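Local coordinates for nuclear hormone receptor FTZ-F1 (Drosophila melanogaster, PDB 2XHS), which probably regulates transcription as an NR5A-class nuclear receptor, its ligand-binding domain docking a peptide of the partner protein Fushi tarazu, at residues A[93-98]-A[153-158]. Sequence-based numbering, arbitrary orientation.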
loop_
_atom_site.group_PDB
_atom_site.type_symbol
_atom_site.label_atom_id
_atom_site.label_comp_id
_atom_site.label_asym_id
_atom_site.label_seq_id
_atom_site.Cartn_x
_atom_site.Cartn_y
_atom_site.Cartn_z
ATOM N N VAL A 93 1.377 4.004 -0.519
ATOM C CA VAL A 93 0.818 5.104 -1.249
ATOM C C VAL A 93 -0.453 4.727 -1.953
ATOM O O VAL A 93 -1.448 5.383 -1.855
ATOM C CB VAL A 93 1.837 5.528 -2.275
ATOM C CG1 VAL A 93 1.326 6.602 -3.141
ATOM C CG2 VAL A 93 3.056 5.982 -1.595
ATOM N N LEU A 94 -0.410 3.619 -2.643
ATOM C CA LEU A 94 -1.558 3.122 -3.323
ATOM C C LEU A 94 -2.650 2.809 -2.349
ATOM O O LEU A 94 -3.777 3.103 -2.570
ATOM C CB LEU A 94 -1.172 1.870 -4.055
ATOM C CG LEU A 94 -2.267 1.201 -4.854
ATOM C CD1 LEU A 94 -2.421 1.855 -6.135
ATOM C CD2 LEU A 94 -1.885 -0.187 -5.051
ATOM N N ASP A 95 -2.306 2.211 -1.245
ATOM C CA ASP A 95 -3.298 1.891 -0.282
ATOM C C ASP A 95 -3.882 3.167 0.162
ATOM O O ASP A 95 -5.029 3.252 0.426
ATOM C CB ASP A 95 -2.677 1.259 0.928
ATOM C CG ASP A 95 -2.390 -0.161 0.754
ATOM O OD1 ASP A 95 -2.878 -0.766 -0.173
ATOM O OD2 ASP A 95 -1.723 -0.699 1.602
ATOM N N HIS A 96 -3.064 4.165 0.342
ATOM C CA HIS A 96 -3.578 5.450 0.728
ATOM C C HIS A 96 -4.358 6.045 -0.388
ATOM O O HIS A 96 -5.311 6.707 -0.201
ATOM C CB HIS A 96 -2.491 6.375 1.224
ATOM C CG HIS A 96 -2.958 7.301 2.297
ATOM N ND1 HIS A 96 -3.372 8.588 2.047
ATOM C CD2 HIS A 96 -3.123 7.110 3.620
ATOM C CE1 HIS A 96 -3.751 9.155 3.168
ATOM N NE2 HIS A 96 -3.603 8.280 4.138
ATOM N N LEU A 97 -3.923 5.809 -1.586
ATOM C CA LEU A 97 -4.640 6.338 -2.688
ATOM C C LEU A 97 -5.986 5.720 -2.664
ATOM O O LEU A 97 -6.951 6.345 -2.945
ATOM C CB LEU A 97 -3.918 6.022 -3.964
ATOM C CG LEU A 97 -3.072 7.195 -4.367
ATOM C CD1 LEU A 97 -2.186 6.783 -5.424
ATOM C CD2 LEU A 97 -3.956 8.240 -4.860
ATOM N N HIS A 98 -6.050 4.464 -2.326
ATOM C CA HIS A 98 -7.308 3.776 -2.287
ATOM C C HIS A 98 -8.293 4.290 -1.272
ATOM O O HIS A 98 -9.434 4.429 -1.541
ATOM C CB HIS A 98 -6.979 2.349 -1.983
ATOM C CG HIS A 98 -8.131 1.515 -1.561
ATOM N ND1 HIS A 98 -8.155 0.842 -0.373
ATOM C CD2 HIS A 98 -9.264 1.185 -2.200
ATOM C CE1 HIS A 98 -9.270 0.162 -0.277
ATOM N NE2 HIS A 98 -9.961 0.358 -1.373
ATOM N N CYS A 153 -5.472 -5.493 -8.188
ATOM C CA CYS A 153 -4.624 -6.005 -9.255
ATOM C C CYS A 153 -3.309 -5.245 -9.256
ATOM O O CYS A 153 -2.239 -5.815 -9.466
ATOM C CB CYS A 153 -5.319 -5.864 -10.609
ATOM S SG CYS A 153 -6.891 -6.745 -10.737
HETATM N N MSE A 154 -3.413 -3.942 -9.023
HETATM C CA MSE A 154 -2.285 -3.070 -9.028
HETATM C C MSE A 154 -1.358 -3.338 -7.902
HETATM O O MSE A 154 -0.202 -3.099 -8.006
HETATM C CB MSE A 154 -2.727 -1.641 -9.044
HETATM C CG MSE A 154 -2.947 -1.175 -10.401
HETATM SE SE MSE A 154 -3.474 0.564 -10.379
HETATM C CE MSE A 154 -5.243 0.274 -10.184
ATOM N N LYS A 155 -1.890 -3.812 -6.806
ATOM C CA LYS A 155 -1.103 -4.167 -5.662
ATOM C C LYS A 155 -0.211 -5.343 -5.934
ATOM O O LYS A 155 0.926 -5.360 -5.588
ATOM C CB LYS A 155 -2.036 -4.477 -4.524
ATOM C CG LYS A 155 -1.775 -3.644 -3.335
ATOM C CD LYS A 155 -2.419 -4.159 -2.134
ATOM C CE LYS A 155 -1.603 -3.753 -0.964
ATOM N NZ LYS A 155 -2.206 -4.206 0.280
ATOM N N PHE A 156 -0.765 -6.354 -6.549
ATOM C CA PHE A 156 -0.018 -7.495 -6.960
ATOM C C PHE A 156 0.969 -7.123 -7.998
ATOM O O PHE A 156 2.036 -7.646 -8.055
ATOM C CB PHE A 156 -0.930 -8.539 -7.511
ATOM C CG PHE A 156 -1.661 -9.267 -6.481
ATOM C CD1 PHE A 156 -1.047 -10.226 -5.744
ATOM C CD2 PHE A 156 -2.962 -8.997 -6.237
ATOM C CE1 PHE A 156 -1.722 -10.888 -4.799
ATOM C CE2 PHE A 156 -3.629 -9.662 -5.285
ATOM C CZ PHE A 156 -3.008 -10.601 -4.572
ATOM N N LEU A 157 0.586 -6.225 -8.863
ATOM C CA LEU A 157 1.472 -5.857 -9.895
ATOM C C LEU A 157 2.652 -5.250 -9.264
ATOM O O LEU A 157 3.753 -5.469 -9.667
ATOM C CB LEU A 157 0.812 -4.857 -10.787
ATOM C CG LEU A 157 -0.073 -5.557 -11.771
ATOM C CD1 LEU A 157 -0.429 -4.655 -12.835
ATOM C CD2 LEU A 157 0.678 -6.673 -12.301
ATOM N N ILE A 158 2.420 -4.412 -8.288
ATOM C CA ILE A 158 3.515 -3.779 -7.618
ATOM C C ILE A 158 4.359 -4.759 -6.888
ATOM O O ILE A 158 5.544 -4.730 -6.972
ATOM C CB ILE A 158 2.970 -2.826 -6.606
ATOM C CG1 ILE A 158 2.215 -1.736 -7.302
ATOM C CG2 ILE A 158 4.024 -2.209 -5.827
ATOM C CD1 ILE A 158 1.771 -0.669 -6.402
#
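Leu94 sends one methyl, CD2, into the face of helix 148-159, where it lies 3.9 Å from Lys155 CG and 3.9 Å from Ile158 CD1. The same methyl also reaches the selenomethionine Met154, at 4.3 Å from its CB. With CG anti to the backbone N (chi1 -179°), Leu94 reaches toward helix 148-159, and the Leu94 and Ile158 side chains slide past each other, running in opposite directions. Beside this apolar patch, Asp95 OD1 and Lys155 NZ form a rather long salt bridge of 3.5 Å, without a hydrogen bond between them, the two side chains crossing at about a right angle. The pairing joins helix 77-102 to helix 148-159 inside the antiparallel alpha-helical sandwich of a nuclear receptor ligand-binding domain; the axes of the two short segments run nearly antiparallel (172°) and approach to 10.8 Å. Lys155 is extended beyond CG, which carries its ammonium group over to the carboxylate. Asp95 OD1 also hydrogen-bonds Tyr151 OH, a second tie that helps hold the carboxylate in place. An alanine in place of this aspartate would probably leave the Lys155 ammonium without its carboxylate mate and the Tyr151 hydroxyl without this partner. Further out, Trp65 makes a cation-pi contact with Lys155, while helix 198-224 packs against Leu94 through Ile209 and against Ile158 through Leu206.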